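Local coordinates for putative surface anchored protein (PDB 4NI6) that probably forms one Ig-like repeat of the shaft of a bacterial cell-surface adhesin, in which internal Thr-Gln ester cross-links stabilize the domains, at residues Glu17-Val22 with Thr136-Lys141; Val31-Thr36 with Gln90-Gly95. All blocks are in the same frame, centred on the assembly; numbering follows the deposited sequence.

Interaction 1. Residues Glu17-Val22 with Thr136-Lys141; sequences EKEALV and TLIVEK
Ala20, Leu21 and Val22 pair in parallel with Leu137, Ile138 and Val139, placing the short strand 20-22 beside the end of strand 121-139 in the mixed sheet of this Ig-like domain. Four backbone hydrogen bonds join them. Ala20 N donates to Thr136 O, Ile138 N to Ala20 O, Val22 N to Ile138 O and Glu140 N to Val22 O. The bond of Val22 N is nearly straight (176°). Ala20 and Val22 each bond through N and O to the two residues flanking their partner, as alternate residues of parallel strands do.

Ala20, Val22, Leu137 and Val139 share the buried face. Ala20 CB lies 4.0 Å from Leu137 CB. Val22 and Leu137 also reach Ala9 of strand 3-9, and through Val31 and Val33 they touch strand 31-39. This face therefore packs against the other sheet.

Glu19, Leu21 and Ile138 stand on the other side, where all three are partly exposed. Leu21 and Ile138 run side by side and point the same way, with Leu21 CD2 3.9 Å from Ile138 CB. The Glu19 chain is bent by its chi2 torsion (85°), and its aliphatic part lies alongside Thr136. Glu19 CG sits 3.5 Å from Thr136 CG2. The Thr136 methyl is anti to the backbone N (chi1 -56° for OG1), which turns it to Glu19, while OG1 is hydrogen-bonded to the backbone O of Asp132. Ile138 CD1 comes up against the Glu19 carboxylate, 3.7 Å from Glu19 CD.

Glu140 follows the last bridge. Its chain is extended beyond CG and crosses Leu21 at about a right angle. Glu140 CG passes 3.4 Å from Val22 O, and Glu140 OE2 ends 3.3 Å from the methyl carbon Leu21 CD1.

Interaction 2. Residues Val31-Thr36 with Gln90-Gly95; sequences VDVKDT and QKLQVG
Leu92 CG is anti to its own carbonyl carbon (chi1 -55°), and chi2 near 180° extends the chain so that CD1 reaches the two valines of strand 31-39. Leu92 CD1 lies 4.1 Å from Val31 CB and 4.3 Å from Val33 CG2. Gln90 bends at chi2 (-70°). Its CG meets Val33 CG2 at 4.1 Å, and the two side chains cross at about a right angle. The amide then leads away from Val33, and Gln90 NE2 is hydrogen-bonded to Phe87 O.

Val31 and Gln90 form an antiparallel hydrogen-bonded pair, the last step between strands 31-39 and 81-90 in the four-stranded sheet of the Ig-like domain. Val31 N donates to Gln90 O, and Gln90 N donates to Val31 O at 2.7 Å. In the second bond the donor stands above the carbonyl plane of Val31. Past this pair the chain leaves the sheet in an inverse gamma turn centred on Lys91, with a weak hydrogen bond from Leu92 N to Gln90 O (3.1 Å). After the turn the Leu92 side chain points back toward strand 31-39 and also packs on Leu137 and Val139 of strand 121-139.

Overall arrangement
The centres of interaction 1 and interaction 2 lie about 10 Å apart, on the same side of the chain's centre. Along the chain the order is 17-22, 31-36, 90-95 and 136-141, so interaction 2 falls wholly between the two halves of interaction 1. Interaction 1 belongs to the mixed sheet and interaction 2 to the edge of the four-stranded antiparallel sheet. The two meet where segment 90-95 runs on toward strand 97-106: Val139 O and Gly95 N are 2.8 Å apart, probably a hydrogen bond. Each backbone pairing stays within its own sheet. Side-chain packing, Val22 on Val31 and Leu137 on Val33, brings the two sheets of the Ig-like repeat together.

Interaction 1. Residues Glu17-Val22 with Thr136-Lys141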
loop_
_atom_site.group_PDB
_atom_site.type_symbol
_atom_site.label_atom_id
_atom_site.label_comp_id
_atom_site.label_asym_id
_atom_site.label_seq_id
_atom_site.Cartn_x
_atom_site.Cartn_y
_atom_site.Cartn_z
ATOM N N GLU A 17 5.512 -14.280 -4.315
ATOM C CA GLU A 17 5.897 -15.520 -3.667
ATOM C C GLU A 17 6.770 -15.383 -2.430
ATOM O O GLU A 17 7.045 -16.382 -1.789
ATOM C CB GLU A 17 6.533 -16.484 -4.655
ATOM C CG GLU A 17 7.837 -16.010 -5.254
ATOM C CD GLU A 17 8.471 -17.109 -6.085
ATOM O OE1 GLU A 17 8.146 -18.299 -5.854
ATOM O OE2 GLU A 17 9.218 -16.787 -7.024
ATOM N N LYS A 18 7.183 -14.170 -2.069
ATOM C CA LYS A 18 8.099 -14.018 -0.918
ATOM C C LYS A 18 7.980 -12.626 -0.337
ATOM O O LYS A 18 8.189 -11.631 -1.035
ATOM C CB LYS A 18 9.559 -14.296 -1.338
ATOM C CG LYS A 18 10.609 -14.173 -0.233
ATOM C CD LYS A 18 12.009 -14.233 -0.835
ATOM C CE LYS A 18 13.096 -14.035 0.215
ATOM N NZ LYS A 18 14.459 -14.173 -0.377
ATOM N N GLU A 19 7.639 -12.555 0.947
ATOM C CA GLU A 19 7.582 -11.291 1.667
ATOM C C GLU A 19 8.948 -10.599 1.644
ATOM O O GLU A 19 9.994 -11.268 1.589
ATOM C CB GLU A 19 7.177 -11.542 3.137
ATOM C CG GLU A 19 5.855 -12.255 3.375
ATOM C CD GLU A 19 5.903 -13.773 3.332
ATOM O OE1 GLU A 19 6.945 -14.385 2.946
ATOM O OE2 GLU A 19 4.866 -14.351 3.762
ATOM N N ALA A 20 8.948 -9.272 1.717
ATOM C CA ALA A 20 10.207 -8.519 1.932
ATOM C C ALA A 20 10.757 -8.843 3.314
ATOM O O ALA A 20 10.063 -8.673 4.300
ATOM C CB ALA A 20 9.944 -7.033 1.842
ATOM N N LEU A 21 11.999 -9.309 3.369
ATOM C CA LEU A 21 12.601 -9.644 4.645
ATOM C C LEU A 21 13.537 -8.539 5.149
ATOM O O LEU A 21 14.346 -7.975 4.401
ATOM C CB LEU A 21 13.386 -10.955 4.511
ATOM C CG LEU A 21 12.563 -12.202 4.198
ATOM C CD1 LEU A 21 13.423 -13.445 4.090
ATOM C CD2 LEU A 21 11.410 -12.405 5.166
ATOM N N VAL A 22 13.338 -8.194 6.407
ATOM C CA VAL A 22 14.250 -7.294 7.111
ATOM C C VAL A 22 15.026 -8.083 8.153
ATOM O O VAL A 22 14.418 -8.742 8.987
ATOM C CB VAL A 22 13.464 -6.168 7.841
ATOM C CG1 VAL A 22 14.427 -5.218 8.546
ATOM C CG2 VAL A 22 12.559 -5.402 6.884
ATOM N N THR A 136 3.816 -7.438 1.695
ATOM C CA THR A 136 4.112 -7.867 3.051
ATOM C C THR A 136 5.623 -7.809 3.331
ATOM O O THR A 136 6.414 -8.112 2.480
ATOM C CB THR A 136 3.583 -9.302 3.264
ATOM O OG1 THR A 136 2.191 -9.337 2.974
ATOM C CG2 THR A 136 3.724 -9.797 4.695
ATOM N N LEU A 137 5.960 -7.423 4.575
ATOM C CA LEU A 137 7.314 -7.523 5.070
ATOM C C LEU A 137 7.297 -8.311 6.367
ATOM O O LEU A 137 6.347 -8.280 7.119
ATOM C CB LEU A 137 7.947 -6.141 5.199
ATOM C CG LEU A 137 7.434 -5.248 6.335
ATOM C CD1 LEU A 137 8.244 -5.480 7.620
ATOM C CD2 LEU A 137 7.430 -3.770 6.011
ATOM N N ILE A 138 8.423 -8.972 6.651
ATOM C CA ILE A 138 8.618 -9.681 7.926
ATOM C C ILE A 138 9.951 -9.247 8.535
ATOM O O ILE A 138 10.927 -9.137 7.798
ATOM C CB ILE A 138 8.654 -11.215 7.702
ATOM C CG1 ILE A 138 7.292 -11.718 7.215
ATOM C CG2 ILE A 138 9.048 -11.936 9.004
ATOM C CD1 ILE A 138 7.287 -13.136 6.667
ATOM N N VAL A 139 9.921 -8.821 9.806
ATOM C CA VAL A 139 11.182 -8.503 10.506
ATOM C C VAL A 139 11.739 -9.722 11.219
ATOM O O VAL A 139 10.985 -10.358 11.949
ATOM C CB VAL A 139 10.963 -7.384 11.517
ATOM C CG1 VAL A 139 12.308 -6.957 12.094
ATOM C CG2 VAL A 139 10.255 -6.195 10.885
ATOM N N GLU A 140 12.829 -10.238 10.648
ATOM C CA GLU A 140 13.356 -11.537 11.078
ATOM C C GLU A 140 13.817 -11.570 12.546
ATOM O O GLU A 140 14.314 -10.576 13.056
ATOM C CB GLU A 140 14.482 -11.977 10.145
ATOM C CG GLU A 140 14.049 -12.136 8.693
ATOM C CD GLU A 140 15.218 -12.408 7.764
ATOM O OE1 GLU A 140 16.257 -11.720 7.888
ATOM O OE2 GLU A 140 15.104 -13.337 6.927
ATOM N N LYS A 141 13.607 -12.713 13.204
ATOM C CA LYS A 141 14.121 -12.975 14.557
ATOM C C LYS A 141 15.610 -13.349 14.564
ATOM O O LYS A 141 16.137 -13.835 13.562
ATOM C CB LYS A 141 13.324 -14.100 15.220
ATOM C CG LYS A 141 11.849 -13.757 15.377
ATOM C CD LYS A 141 11.117 -14.665 16.351
ATOM C CE LYS A 141 10.995 -16.084 15.820
ATOM N NZ LYS A 141 9.854 -16.811 16.452
#

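Interaction 2. Residues Val31-Thr36 with Gln90-Gly95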
loop_
_atom_site.group_PDB
_atom_site.type_symbol
_atom_site.label_atom_id
_atom_site.label_comp_id
_atom_site.label_asym_id
_atom_site.label_seq_id
_atom_site.Cartn_x
_atom_site.Cartn_y
_atom_site.Cartn_z
ATOM N N VAL A 31 12.654 0.791 10.130
ATOM C CA VAL A 31 12.575 0.243 8.768
ATOM C C VAL A 31 11.902 1.315 7.909
ATOM O O VAL A 31 10.824 1.790 8.256
ATOM C CB VAL A 31 11.730 -1.055 8.768
ATOM C CG1 VAL A 31 11.645 -1.650 7.372
ATOM C CG2 VAL A 31 12.303 -2.074 9.764
ATOM N N ASP A 32 12.575 1.755 6.843
ATOM C CA ASP A 32 11.934 2.640 5.854
ATOM C C ASP A 32 10.983 1.851 4.974
ATOM O O ASP A 32 11.387 0.877 4.349
ATOM C CB ASP A 32 12.990 3.345 5.004
ATOM C CG ASP A 32 13.987 4.127 5.838
ATOM O OD1 ASP A 32 13.676 4.483 6.999
ATOM O OD2 ASP A 32 15.101 4.362 5.334
ATOM N N VAL A 33 9.708 2.223 4.979
ATOM C CA VAL A 33 8.711 1.418 4.278
ATOM C C VAL A 33 8.078 2.272 3.189
ATOM O O VAL A 33 7.564 3.352 3.463
ATOM C CB VAL A 33 7.601 0.931 5.226
ATOM C CG1 VAL A 33 6.560 0.087 4.477
ATOM C CG2 VAL A 33 8.204 0.124 6.366
ATOM N N LYS A 34 8.225 1.814 1.958
ATOM C CA LYS A 34 7.657 2.493 0.798
ATOM C C LYS A 34 6.786 1.493 0.051
ATOM O O LYS A 34 6.836 0.278 0.290
ATOM C CB LYS A 34 8.768 2.980 -0.145
ATOM C CG LYS A 34 9.654 4.070 0.416
ATOM C CD LYS A 34 10.734 4.449 -0.581
ATOM C CE LYS A 34 11.956 5.017 0.125
ATOM N NZ LYS A 34 12.679 6.001 -0.726
ATOM N N ASP A 35 5.852 1.990 -0.749
ATOM C CA ASP A 35 4.989 1.105 -1.518
ATOM C C ASP A 35 4.828 1.659 -2.934
ATOM O O ASP A 35 4.711 2.880 -3.117
ATOM C CB ASP A 35 3.599 1.048 -0.868
ATOM C CG ASP A 35 2.760 -0.130 -1.339
ATOM O OD1 ASP A 35 3.277 -1.273 -1.221
ATOM O OD2 ASP A 35 1.586 0.044 -1.754
ATOM N N THR A 36 4.983 0.771 -3.898
ATOM C CA THR A 36 4.721 1.103 -5.308
ATOM C C THR A 36 3.353 0.574 -5.718
ATOM O O THR A 36 3.008 -0.578 -5.435
ATOM C CB THR A 36 5.806 0.491 -6.192
ATOM O OG1 THR A 36 7.065 1.031 -5.771
ATOM C CG2 THR A 36 5.624 0.831 -7.625
ATOM N N GLN A 90 9.805 3.556 10.080
ATOM C CA GLN A 90 8.833 2.953 10.969
ATOM C C GLN A 90 9.555 2.095 11.978
ATOM O O GLN A 90 10.430 1.302 11.632
ATOM C CB GLN A 90 7.845 2.107 10.155
ATOM C CG GLN A 90 7.019 2.938 9.167
ATOM C CD GLN A 90 6.027 3.827 9.894
ATOM O OE1 GLN A 90 5.442 3.414 10.883
ATOM N NE2 GLN A 90 5.765 5.009 9.350
ATOM N N LYS A 91 9.166 2.240 13.227
ATOM C CA LYS A 91 9.854 1.481 14.265
ATOM C C LYS A 91 9.114 0.163 14.548
ATOM O O LYS A 91 8.176 0.130 15.343
ATOM C CB LYS A 91 10.113 2.326 15.534
ATOM C CG LYS A 91 11.043 3.541 15.357
ATOM C CD LYS A 91 12.534 3.215 15.404
ATOM C CE LYS A 91 13.382 4.447 15.077
ATOM N NZ LYS A 91 13.511 5.370 16.258
ATOM N N LEU A 92 9.363 -0.816 13.675
ATOM C CA LEU A 92 8.659 -2.111 13.655
ATOM C C LEU A 92 9.225 -3.154 14.633
ATOM O O LEU A 92 10.353 -3.015 15.127
ATOM C CB LEU A 92 8.655 -2.686 12.236
ATOM C CG LEU A 92 8.071 -1.733 11.181
ATOM C CD1 LEU A 92 8.009 -2.388 9.812
ATOM C CD2 LEU A 92 6.669 -1.291 11.584
ATOM N N GLN A 93 8.407 -4.160 14.965
ATOM C CA GLN A 93 8.753 -5.122 16.025
ATOM C C GLN A 93 9.459 -6.316 15.401
ATOM O O GLN A 93 8.941 -6.971 14.481
ATOM C CB GLN A 93 7.474 -5.583 16.743
ATOM C CG GLN A 93 6.892 -4.557 17.710
ATOM C CD GLN A 93 5.478 -4.899 18.163
ATOM O OE1 GLN A 93 4.589 -3.975 18.279
ATOM N NE2 GLN A 93 5.265 -6.208 18.452
ATOM N N VAL A 94 10.591 -6.685 15.996
ATOM C CA VAL A 94 11.298 -7.893 15.576
ATOM C C VAL A 94 10.409 -9.115 15.721
ATOM O O VAL A 94 9.761 -9.319 16.767
ATOM C CB VAL A 94 12.638 -8.064 16.319
ATOM C CG1 VAL A 94 13.203 -9.483 16.175
ATOM C CG2 VAL A 94 13.626 -7.033 15.806
ATOM N N GLY A 95 10.395 -9.953 14.688
ATOM C CA GLY A 95 9.561 -11.140 14.699
ATOM C C GLY A 95 8.189 -10.984 14.072
ATOM O O GLY A 95 7.479 -11.974 13.893
#